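Local coordinates for protein putative hydrolase YdeN (Bacillus subtilis, PDB 1UXO) that probably acts as a serine hydrolase of the alpha/beta-hydrolase fold, its substrate not yet defined, at residues T4-G12 with Y59-V70; L88-S99 with I124-I134. The protein carries 2 engineered substitutions. All blocks are in the same frame, centred on the assembly; numbering follows the deposited sequence. Where two conformers were deposited one is given.

Interaction 1: residues T4-G12 with Y59-V70; sequences TKQVYIIHG and YQHTLHENTYLV
Strand 6-10 and the start of strand 67-72 are neighbours in the parallel beta sheet of the alpha/beta-hydrolase fold, where Gln-6, Val-7, Tyr-8 and Ile-9 pair in register with Thr-67, Tyr-68, Leu-69 and Val-70. The backbone bonds alternate: Tyr-8 N gives to Tyr-68 O (2.8 Å), Tyr-8 O accepts a hydrogen bond from Val-70 N (2.9 Å), and Ile-10 N closes on Val-70 O. Beta-branched Val-7, Ile-9 and Val-70 suit this extended backbone; on their face of the sheet, which helix 22-31 helps cover, CG1 of Val-7 meets CG2 of Val-70 at 4.1 Å.

On the opposite face, with Thr-67 and Leu-69, Tyr-8 makes the main side-chain contacts. With CG anti to its carbonyl carbon (chi1 -73°), the ring runs past Thr-67 toward the 3-10 segment 60-62 and its flanking residues. The CD2 methyl of Leu-69 packs at the ring edge, CD2 of Leu-63 and CG2 of Thr-67 approach obliquely, and the Tyr-59 ring lies 5.4 Å away between centroids, its plane turned by 62°. A tyrosine fits because its ring is apolar while its hydroxyl is polar: Tyr-8 OH sits 2.8 Å from Thr-62 OG1. That threonine hydroxyl itself donates to Tyr-59 O.

A type I turn from His-64 to Thr-67 brings the imidazole back to the residues just before strand 6-10. Thr-67 OG1, which accepts from His-64 N, lies over the centre of that ring, and NE2 of His-64 donates to Thr-4 O at 3.0 Å.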
loop_
_atom_site.group_PDB
_atom_site.type_symbol
_atom_site.label_atom_id
_atom_site.label_comp_id
_atom_site.label_asym_id
_atom_site.label_seq_id
_atom_site.Cartn_x
_atom_site.Cartn_y
_atom_site.Cartn_z
ATOM N N THR A 4 7.554 4.634 19.241
ATOM C CA THR A 4 6.208 5.225 18.965
ATOM C C THR A 4 5.736 4.739 17.550
ATOM O O THR A 4 6.440 4.877 16.529
ATOM C CB THR A 4 6.238 6.801 19.081
ATOM O OG1 THR A 4 6.595 7.211 20.427
ATOM C CG2 THR A 4 4.845 7.354 18.902
ATOM N N LYS A 5 4.570 4.125 17.510
ATOM C CA LYS A 5 4.003 3.735 16.222
ATOM C C LYS A 5 3.730 4.908 15.289
ATOM O O LYS A 5 3.329 5.990 15.693
ATOM C CB LYS A 5 2.717 2.923 16.406
ATOM C CG LYS A 5 2.902 1.628 17.153
ATOM C CD LYS A 5 1.670 0.711 17.111
ATOM C CE LYS A 5 0.654 1.078 18.138
ATOM N NZ LYS A 5 1.174 0.876 19.535
ATOM N N GLN A 6 3.902 4.638 14.007
ATOM C CA GLN A 6 3.637 5.579 12.969
ATOM C C GLN A 6 3.083 4.800 11.798
ATOM O O GLN A 6 3.644 3.786 11.399
ATOM C CB GLN A 6 4.944 6.285 12.540
ATOM C CG GLN A 6 4.799 7.128 11.273
ATOM C CD GLN A 6 4.000 8.387 11.507
ATOM O OE1 GLN A 6 4.227 9.052 12.496
ATOM N NE2 GLN A 6 3.045 8.690 10.632
ATOM N N VAL A 7 1.992 5.279 11.220
ATOM C CA VAL A 7 1.414 4.596 10.071
ATOM C C VAL A 7 1.431 5.617 8.960
ATOM O O VAL A 7 0.993 6.763 9.177
ATOM C CB VAL A 7 -0.029 4.218 10.337
ATOM C CG1 VAL A 7 -0.651 3.639 9.090
ATOM C CG2 VAL A 7 -0.089 3.278 11.515
ATOM N N TYR A 8 1.944 5.247 7.804
ATOM C CA TYR A 8 1.869 6.101 6.614
ATOM C C TYR A 8 0.872 5.498 5.636
ATOM O O TYR A 8 0.847 4.271 5.448
ATOM C CB TYR A 8 3.228 6.271 5.946
ATOM C CG TYR A 8 4.195 7.166 6.679
ATOM C CD1 TYR A 8 3.935 8.521 6.868
ATOM C CD2 TYR A 8 5.349 6.654 7.240
ATOM C CE1 TYR A 8 4.881 9.348 7.525
ATOM C CE2 TYR A 8 6.251 7.443 7.873
ATOM C CZ TYR A 8 5.994 8.775 8.062
ATOM O OH TYR A 8 6.924 9.553 8.720
ATOM N N ILE A 9 0.073 6.340 5.004
ATOM C CA ILE A 9 -0.950 5.886 4.063
ATOM C C ILE A 9 -0.649 6.500 2.703
ATOM O O ILE A 9 -0.505 7.739 2.589
ATOM C CB ILE A 9 -2.335 6.270 4.563
ATOM C CG1 ILE A 9 -2.629 5.645 5.906
ATOM C CG2 ILE A 9 -3.477 5.898 3.519
ATOM C CD1 ILE A 9 -3.759 6.397 6.655
ATOM N N ILE A 10 -0.554 5.652 1.680
ATOM C CA ILE A 10 -0.121 6.090 0.336
ATOM C C ILE A 10 -1.155 5.694 -0.727
ATOM O O ILE A 10 -1.494 4.513 -0.912
ATOM C CB ILE A 10 1.277 5.484 -0.031
ATOM C CG1 ILE A 10 2.312 5.754 1.037
ATOM C CG2 ILE A 10 1.734 6.021 -1.419
ATOM C CD1 ILE A 10 2.462 4.735 2.108
ATOM N N HIS A 11 -1.609 6.695 -1.469
ATOM C CA HIS A 11 -2.673 6.556 -2.454
ATOM C C HIS A 11 -2.156 6.110 -3.817
ATOM O O HIS A 11 -0.983 5.898 -4.007
ATOM C CB HIS A 11 -3.417 7.902 -2.604
ATOM C CG HIS A 11 -2.568 8.979 -3.212
ATOM N ND1 HIS A 11 -2.197 8.978 -4.539
ATOM C CD2 HIS A 11 -1.996 10.080 -2.656
ATOM C CE1 HIS A 11 -1.428 10.040 -4.779
ATOM N NE2 HIS A 11 -1.311 10.738 -3.657
ATOM N N GLY A 12 -3.072 5.962 -4.766
ATOM C CA GLY A 12 -2.763 5.494 -6.115
ATOM C C GLY A 12 -2.923 6.588 -7.159
ATOM O O GLY A 12 -2.900 7.800 -6.867
ATOM N N TYR A 59 10.765 10.956 3.890
ATOM C CA TYR A 59 10.315 10.373 5.159
ATOM C C TYR A 59 11.218 9.230 5.664
ATOM O O TYR A 59 10.983 8.650 6.704
ATOM C CB TYR A 59 8.886 9.861 4.960
ATOM C CG TYR A 59 7.954 10.990 4.700
ATOM C CD1 TYR A 59 7.407 11.690 5.737
ATOM C CD2 TYR A 59 7.679 11.412 3.399
ATOM C CE1 TYR A 59 6.557 12.769 5.503
ATOM C CE2 TYR A 59 6.810 12.510 3.147
ATOM C CZ TYR A 59 6.255 13.161 4.217
ATOM O OH TYR A 59 5.407 14.247 4.047
ATOM N N GLN A 60 12.270 8.958 4.907
ATOM C CA GLN A 60 13.050 7.751 5.030
ATOM C C GLN A 60 13.684 7.636 6.422
ATOM O O GLN A 60 13.776 6.544 7.032
ATOM C CB GLN A 60 14.107 7.895 3.942
ATOM C CG GLN A 60 14.957 6.851 3.523
ATOM C CD GLN A 60 15.694 7.343 2.306
ATOM O OE1 GLN A 60 16.716 8.049 2.422
ATOM N NE2 GLN A 60 15.154 7.039 1.137
ATOM N N HIS A 61 14.075 8.776 6.952
ATOM C CA HIS A 61 14.748 8.813 8.262
ATOM C C HIS A 61 13.808 8.484 9.418
ATOM O O HIS A 61 14.258 8.237 10.532
ATOM C CB HIS A 61 15.382 10.188 8.460
ATOM C CG HIS A 61 14.374 11.296 8.563
ATOM N ND1 HIS A 61 13.957 12.028 7.461
ATOM C CD2 HIS A 61 13.643 11.744 9.612
ATOM C CE1 HIS A 61 13.051 12.904 7.841
ATOM N NE2 HIS A 61 12.843 12.761 9.141
ATOM N N THR A 62 12.488 8.479 9.180
ATOM C CA THR A 62 11.507 8.172 10.218
ATOM C C THR A 62 11.094 6.693 10.252
ATOM O O THR A 62 10.259 6.328 11.059
ATOM C CB THR A 62 10.205 9.005 10.036
ATOM O OG1 THR A 62 9.475 8.532 8.890
ATOM C CG2 THR A 62 10.519 10.482 9.689
ATOM N N LEU A 63 11.632 5.848 9.381
ATOM C CA LEU A 63 11.091 4.508 9.227
ATOM C C LEU A 63 11.827 3.568 10.132
ATOM O O LEU A 63 13.052 3.440 10.028
ATOM C CB LEU A 63 11.272 3.989 7.821
ATOM C CG LEU A 63 10.763 4.838 6.686
ATOM C CD1 LEU A 63 11.215 4.243 5.361
ATOM C CD2 LEU A 63 9.258 5.021 6.741
ATOM N N HIS A 64 11.089 2.881 10.987
ATOM C CA HIS A 64 11.681 2.059 11.994
ATOM C C HIS A 64 10.803 0.812 12.175
ATOM O O HIS A 64 9.835 0.619 11.436
ATOM C CB HIS A 64 11.863 2.917 13.281
ATOM C CG HIS A 64 10.618 3.634 13.725
ATOM N ND1 HIS A 64 10.386 4.964 13.424
ATOM C CD2 HIS A 64 9.540 3.217 14.445
ATOM C CE1 HIS A 64 9.217 5.329 13.941
ATOM N NE2 HIS A 64 8.685 4.292 14.565
ATOM N N GLU A 65 11.106 0.016 13.213
ATOM C CA GLU A 65 10.450 -1.252 13.515
ATOM C C GLU A 65 9.002 -1.076 13.946
ATOM O O GLU A 65 8.249 -2.026 13.968
ATOM C CB GLU A 65 11.237 -1.980 14.628
ATOM C CG GLU A 65 11.653 -1.067 15.773
ATOM C CD GLU A 65 12.819 -0.111 15.425
ATOM O OE1 GLU A 65 13.633 -0.412 14.524
ATOM O OE2 GLU A 65 12.906 0.986 16.021
ATOM N N ASN A 66 8.628 0.127 14.355
ATOM C CA ASN A 66 7.214 0.405 14.650
ATOM C C ASN A 66 6.532 1.325 13.619
ATOM O O ASN A 66 5.514 1.974 13.923
ATOM C CB ASN A 66 7.059 0.922 16.089
ATOM C CG ASN A 66 7.575 -0.104 17.140
ATOM O OD1 ASN A 66 8.557 0.165 17.863
ATOM N ND2 ASN A 66 6.957 -1.271 17.183
ATOM N N THR A 67 7.048 1.296 12.392
ATOM C CA THR A 67 6.424 1.991 11.249
ATOM C C THR A 67 5.677 1.014 10.396
ATOM O O THR A 67 6.190 -0.087 10.098
ATOM C CB THR A 67 7.485 2.710 10.448
ATOM O OG1 THR A 67 8.241 3.557 11.328
ATOM C CG2 THR A 67 6.898 3.681 9.382
ATOM N N TYR A 68 4.506 1.455 9.907
ATOM C CA TYR A 68 3.650 0.627 9.067
ATOM C C TYR A 68 3.208 1.394 7.853
ATOM O O TYR A 68 2.874 2.586 7.941
ATOM C CB TYR A 68 2.403 0.180 9.822
ATOM C CG TYR A 68 2.718 -0.647 11.038
ATOM C CD1 TYR A 68 2.629 -2.037 11.017
ATOM C CD2 TYR A 68 3.130 -0.041 12.204
ATOM C CE1 TYR A 68 2.971 -2.789 12.144
ATOM C CE2 TYR A 68 3.479 -0.792 13.326
ATOM C CZ TYR A 68 3.391 -2.154 13.282
ATOM O OH TYR A 68 3.716 -2.870 14.396
ATOM N N LEU A 69 3.234 0.745 6.708
ATOM C CA LEU A 69 2.855 1.380 5.461
ATOM C C LEU A 69 1.597 0.708 4.895
ATOM O O LEU A 69 1.573 -0.514 4.677
ATOM C CB LEU A 69 4.004 1.276 4.428
ATOM C CG LEU A 69 5.438 1.612 4.874
ATOM C CD1 LEU A 69 6.472 1.344 3.775
ATOM C CD2 LEU A 69 5.461 3.105 5.299
ATOM N N VAL A 70 0.584 1.509 4.631
ATOM C CA VAL A 70 -0.661 1.068 4.034
ATOM C C VAL A 70 -0.745 1.777 2.690
ATOM O O VAL A 70 -0.730 2.997 2.630
ATOM C CB VAL A 70 -1.866 1.453 4.902
ATOM C CG1 VAL A 70 -3.221 1.095 4.197
ATOM C CG2 VAL A 70 -1.730 0.798 6.266
#

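Interaction 2: residues L88-S99 with I124-I134; sequences LRAALGGIILVS and IIESAKHRAVI. Engineered in segment 88-99: Ala-90 (natural residue Lys), Ala-91 (natural residue Gln).
Backbone hydrogen bonds join 88-99 to 124-134 along most of their length. Leu-92 N reaches Ser-127 O (2.8 Å) from well above the carbonyl plane, whereas Lys-129 N meets Leu-92 O almost straight, at 174° about the hydrogen. Both chains then turn a corner, at Gly-93 and at Lys-129 and His-130, and regular pairing resumes with Ile-95 N to His-130 O and ends with Ser-99 N to Ile-134 O (2.8 Å). Glycine suits position 94: a CB there would collide with His-130 O, which approaches Gly-94 CA to 3.0 Å.

These strands and helix 121-127 form a beta-alpha-beta unit of the alpha/beta-hydrolase sheet, and their apolar contacts differ by face. Toward the helix, Ile-95 sets CG1 between its backbone N and carbonyl carbon (chi1 63°), which lays both CG1 and CG2 against Ala-128 CB, CG2 at 4.0 Å; Ile-95 CD1 comes within 4.4 Å of Ile-124 CG2. Toward helix 177-188, the Ile-96 CG2 methyl meets Ile-134 CD1 at 3.8 Å.

Among polar side chains, Arg-131 lays its aliphatic CG against Ile-95 CG1, then bends so that NH1 donates to Ala-128 O (2.8 Å) in the guanidinium plane; NE and NH2 bind the carbonyls of Ile-154 and Asp-155.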
loop_
_atom_site.group_PDB
_atom_site.type_symbol
_atom_site.label_atom_id
_atom_site.label_comp_id
_atom_site.label_asym_id
_atom_site.label_seq_id
_atom_site.Cartn_x
_atom_site.Cartn_y
_atom_site.Cartn_z
ATOM N N LEU A 88 18.056 -0.884 5.658
ATOM C CA LEU A 88 17.329 -0.923 6.929
ATOM C C LEU A 88 18.132 -1.689 7.943
ATOM O O LEU A 88 18.701 -2.740 7.632
ATOM C CB LEU A 88 16.003 -1.648 6.743
ATOM C CG LEU A 88 14.885 -0.916 5.998
ATOM C CD1 LEU A 88 13.711 -1.870 5.700
ATOM C CD2 LEU A 88 14.417 0.286 6.794
ATOM N N ARG A 89 18.173 -1.175 9.160
ATOM C CA ARG A 89 18.846 -1.861 10.266
ATOM C C ARG A 89 17.974 -3.005 10.768
ATOM O O ARG A 89 18.453 -4.021 11.275
ATOM C CB ARG A 89 19.060 -0.867 11.406
ATOM N N ALA A 90 16.660 -2.803 10.670
ATOM C CA ALA A 90 15.717 -3.867 10.955
ATOM C C ALA A 90 14.424 -3.640 10.127
ATOM O O ALA A 90 14.165 -2.549 9.632
ATOM C CB ALA A 90 15.390 -3.903 12.429
ATOM N N ALA A 91 13.625 -4.687 10.056
ATOM C CA ALA A 91 12.390 -4.693 9.258
ATOM C C ALA A 91 11.455 -3.616 9.809
ATOM O O ALA A 91 11.416 -3.362 11.012
ATOM C CB ALA A 91 11.746 -6.089 9.316
ATOM N N LEU A 92 10.744 -2.940 8.916
ATOM C CA LEU A 92 9.565 -2.190 9.310
ATOM C C LEU A 92 8.511 -3.058 9.971
ATOM O O LEU A 92 8.501 -4.280 9.843
ATOM C CB LEU A 92 8.968 -1.510 8.048
ATOM C CG LEU A 92 9.880 -0.570 7.275
ATOM C CD1 LEU A 92 9.087 0.224 6.307
ATOM C CD2 LEU A 92 10.740 0.343 8.166
ATOM N N GLY A 93 7.616 -2.423 10.726
ATOM C CA GLY A 93 6.550 -3.122 11.393
ATOM C C GLY A 93 5.689 -3.926 10.428
ATOM O O GLY A 93 5.355 -5.063 10.702
ATOM N N GLY A 94 5.349 -3.328 9.281
ATOM C CA GLY A 94 4.558 -4.045 8.309
ATOM C C GLY A 94 4.056 -3.208 7.185
ATOM O O GLY A 94 4.190 -1.971 7.184
ATOM N N ILE A 95 3.491 -3.911 6.207
ATOM C CA ILE A 95 2.882 -3.310 5.015
ATOM C C ILE A 95 1.548 -3.985 4.714
ATOM O O ILE A 95 1.345 -5.212 4.933
ATOM C CB ILE A 95 3.806 -3.411 3.771
ATOM C CG1 ILE A 95 4.084 -4.857 3.368
ATOM C CG2 ILE A 95 5.094 -2.629 3.925
ATOM C CD1 ILE A 95 4.978 -4.961 2.112
ATOM N N ILE A 96 0.598 -3.173 4.283
ATOM C CA ILE A 96 -0.660 -3.660 3.807
ATOM C C ILE A 96 -0.883 -3.064 2.428
ATOM O O ILE A 96 -0.849 -1.839 2.260
ATOM C CB ILE A 96 -1.782 -3.273 4.740
ATOM C CG1 ILE A 96 -1.587 -3.876 6.130
ATOM C CG2 ILE A 96 -3.088 -3.778 4.218
ATOM C CD1 ILE A 96 -2.665 -3.429 7.152
ATOM N N LEU A 97 -1.080 -3.930 1.461
ATOM C CA LEU A 97 -1.186 -3.532 0.059
ATOM C C LEU A 97 -2.598 -3.748 -0.398
ATOM O O LEU A 97 -2.983 -4.870 -0.741
ATOM C CB LEU A 97 -0.193 -4.299 -0.796
ATOM C CG LEU A 97 1.231 -4.333 -0.236
ATOM C CD1 LEU A 97 2.160 -5.203 -1.089
ATOM C CD2 LEU A 97 1.790 -2.934 -0.155
ATOM N N VAL A 98 -3.378 -2.661 -0.408
ATOM C CA VAL A 98 -4.764 -2.712 -0.878
ATOM C C VAL A 98 -4.829 -2.610 -2.392
ATOM O O VAL A 98 -4.371 -1.628 -2.968
ATOM C CB VAL A 98 -5.637 -1.658 -0.204
ATOM C CG1 VAL A 98 -7.078 -1.919 -0.505
ATOM C CG2 VAL A 98 -5.409 -1.712 1.310
ATOM N N SER A 99 -5.346 -3.660 -3.018
ATOM C CA SER A 99 -5.361 -3.812 -4.477
ATOM C C SER A 99 -3.972 -3.775 -5.050
ATOM O O SER A 99 -3.754 -3.168 -6.112
ATOM C CB SER A 99 -6.226 -2.760 -5.094
ATOM O OG SER A 99 -7.466 -2.731 -4.473
ATOM N N ILE A 124 12.001 -7.630 -0.002
ATOM C CA ILE A 124 10.697 -7.175 0.489
ATOM C C ILE A 124 10.217 -7.946 1.720
ATOM O O ILE A 124 9.789 -7.333 2.685
ATOM C CB ILE A 124 9.648 -7.227 -0.645
ATOM C CG1 ILE A 124 10.083 -6.263 -1.742
ATOM C CG2 ILE A 124 8.244 -6.972 -0.090
ATOM C CD1 ILE A 124 9.425 -6.553 -3.085
ATOM N N ILE A 125 10.323 -9.275 1.693
ATOM C CA ILE A 125 10.003 -10.085 2.821
ATOM C C ILE A 125 10.819 -9.672 4.068
ATOM O O ILE A 125 10.271 -9.509 5.159
ATOM C CB ILE A 125 10.128 -11.619 2.501
ATOM C CG1 ILE A 125 9.026 -12.031 1.535
ATOM C CG2 ILE A 125 10.007 -12.441 3.832
ATOM C CD1 ILE A 125 9.227 -13.370 0.889
ATOM N N GLU A 126 12.113 -9.423 3.881
ATOM C CA GLU A 126 12.976 -9.066 4.987
ATOM C C GLU A 126 12.808 -7.635 5.451
ATOM O O GLU A 126 13.300 -7.294 6.459
ATOM C CB GLU A 126 14.439 -9.346 4.607
ATOM C CG GLU A 126 14.634 -10.849 4.615
ATOM C CD GLU A 126 15.951 -11.333 4.091
ATOM O OE1 GLU A 126 16.815 -10.490 3.778
ATOM O OE2 GLU A 126 16.098 -12.576 3.993
ATOM N N SER A 127 12.098 -6.834 4.685
ATOM C CA SER A 127 11.902 -5.422 4.966
ATOM C C SER A 127 10.647 -5.071 5.790
ATOM O O SER A 127 10.527 -3.936 6.273
ATOM C CB SER A 127 11.847 -4.634 3.636
ATOM O OG SER A 127 13.132 -4.644 3.030
ATOM N N ALA A 128 9.768 -6.043 5.981
ATOM C CA ALA A 128 8.459 -5.832 6.612
ATOM C C ALA A 128 8.068 -7.045 7.430
ATOM O O ALA A 128 7.852 -8.129 6.893
ATOM C CB ALA A 128 7.429 -5.485 5.589
ATOM N N LYS A 129 7.970 -6.872 8.742
ATOM C CA LYS A 129 7.694 -8.023 9.617
ATOM C C LYS A 129 6.345 -8.686 9.353
ATOM O O LYS A 129 6.215 -9.919 9.348
ATOM C CB LYS A 129 7.845 -7.587 11.087
ATOM C CG LYS A 129 7.562 -8.634 12.121
ATOM C CD LYS A 129 7.787 -8.087 13.547
ATOM C CE LYS A 129 7.880 -9.213 14.583
ATOM N NZ LYS A 129 7.448 -8.769 15.982
ATOM N N HIS A 130 5.335 -7.869 9.164
ATOM C CA HIS A 130 3.998 -8.320 8.893
ATOM C C HIS A 130 3.574 -7.847 7.512
ATOM O O HIS A 130 3.774 -6.698 7.183
ATOM C CB HIS A 130 3.053 -7.745 9.953
ATOM C CG HIS A 130 3.382 -8.195 11.357
ATOM N ND1 HIS A 130 3.106 -9.458 11.813
ATOM C CD2 HIS A 130 3.948 -7.527 12.393
ATOM C CE1 HIS A 130 3.527 -9.570 13.075
ATOM N NE2 HIS A 130 4.024 -8.404 13.459
ATOM N N ARG A 131 3.032 -8.738 6.699
ATOM C CA ARG A 131 2.656 -8.388 5.307
ATOM C C ARG A 131 1.276 -8.939 4.945
ATOM O O ARG A 131 0.997 -10.104 5.211
ATOM C CB ARG A 131 3.701 -8.905 4.332
ATOM C CG ARG A 131 5.158 -8.593 4.686
ATOM C CD ARG A 131 6.229 -9.318 3.808
ATOM N NE ARG A 131 6.121 -10.764 4.025
ATOM C CZ ARG A 131 6.591 -11.427 5.088
ATOM N NH1 ARG A 131 7.237 -10.781 6.070
ATOM N NH2 ARG A 131 6.405 -12.748 5.170
ATOM N N ALA A 132 0.465 -8.096 4.311
ATOM C CA ALA A 132 -0.860 -8.466 3.846
ATOM C C ALA A 132 -1.219 -7.739 2.576
ATOM O O ALA A 132 -0.723 -6.617 2.313
ATOM C CB ALA A 132 -1.915 -8.174 4.912
ATOM N N VAL A 133 -2.007 -8.438 1.777
ATOM C CA VAL A 133 -2.668 -7.923 0.565
ATOM C C VAL A 133 -4.199 -8.058 0.730
ATOM O O VAL A 133 -4.735 -9.129 1.110
ATOM C CB VAL A 133 -2.229 -8.681 -0.664
ATOM C CG1 VAL A 133 -2.983 -8.201 -1.909
ATOM C CG2 VAL A 133 -0.745 -8.566 -0.855
ATOM N N ILE A 134 -4.912 -6.960 0.514
ATOM C CA ILE A 134 -6.378 -6.964 0.566
ATOM C C ILE A 134 -6.849 -6.685 -0.837
ATOM O O ILE A 134 -6.416 -5.702 -1.454
ATOM C CB ILE A 134 -6.860 -5.860 1.494
ATOM C CG1 ILE A 134 -6.255 -6.106 2.892
ATOM C CG2 ILE A 134 -8.375 -5.784 1.468
ATOM C CD1 ILE A 134 -6.604 -5.111 3.960
#

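Interaction 1 closes before interaction 2 opens along the chain, yet their centres lie only about 10 Å apart because both belong to one six-stranded parallel sheet. Strands 67-72 and 92-98 are neighbours there, so the four strands run in the order 6-10, 67-72, 92-98, 128-136. The seam between the contacts is probably hydrogen-bonded through Leu-69, whose N and O lie 2.9 Å from Gly-94 O and Ile-96 N respectively. Helix 75-84 touches side chains of both contacts. The C-terminal ends of the central strands point toward the predicted charge relay system: Ile-10 lies about 9 Å from Ser-73, and Ser-99 about 4 Å from Asp-139 and His-166, between side chains.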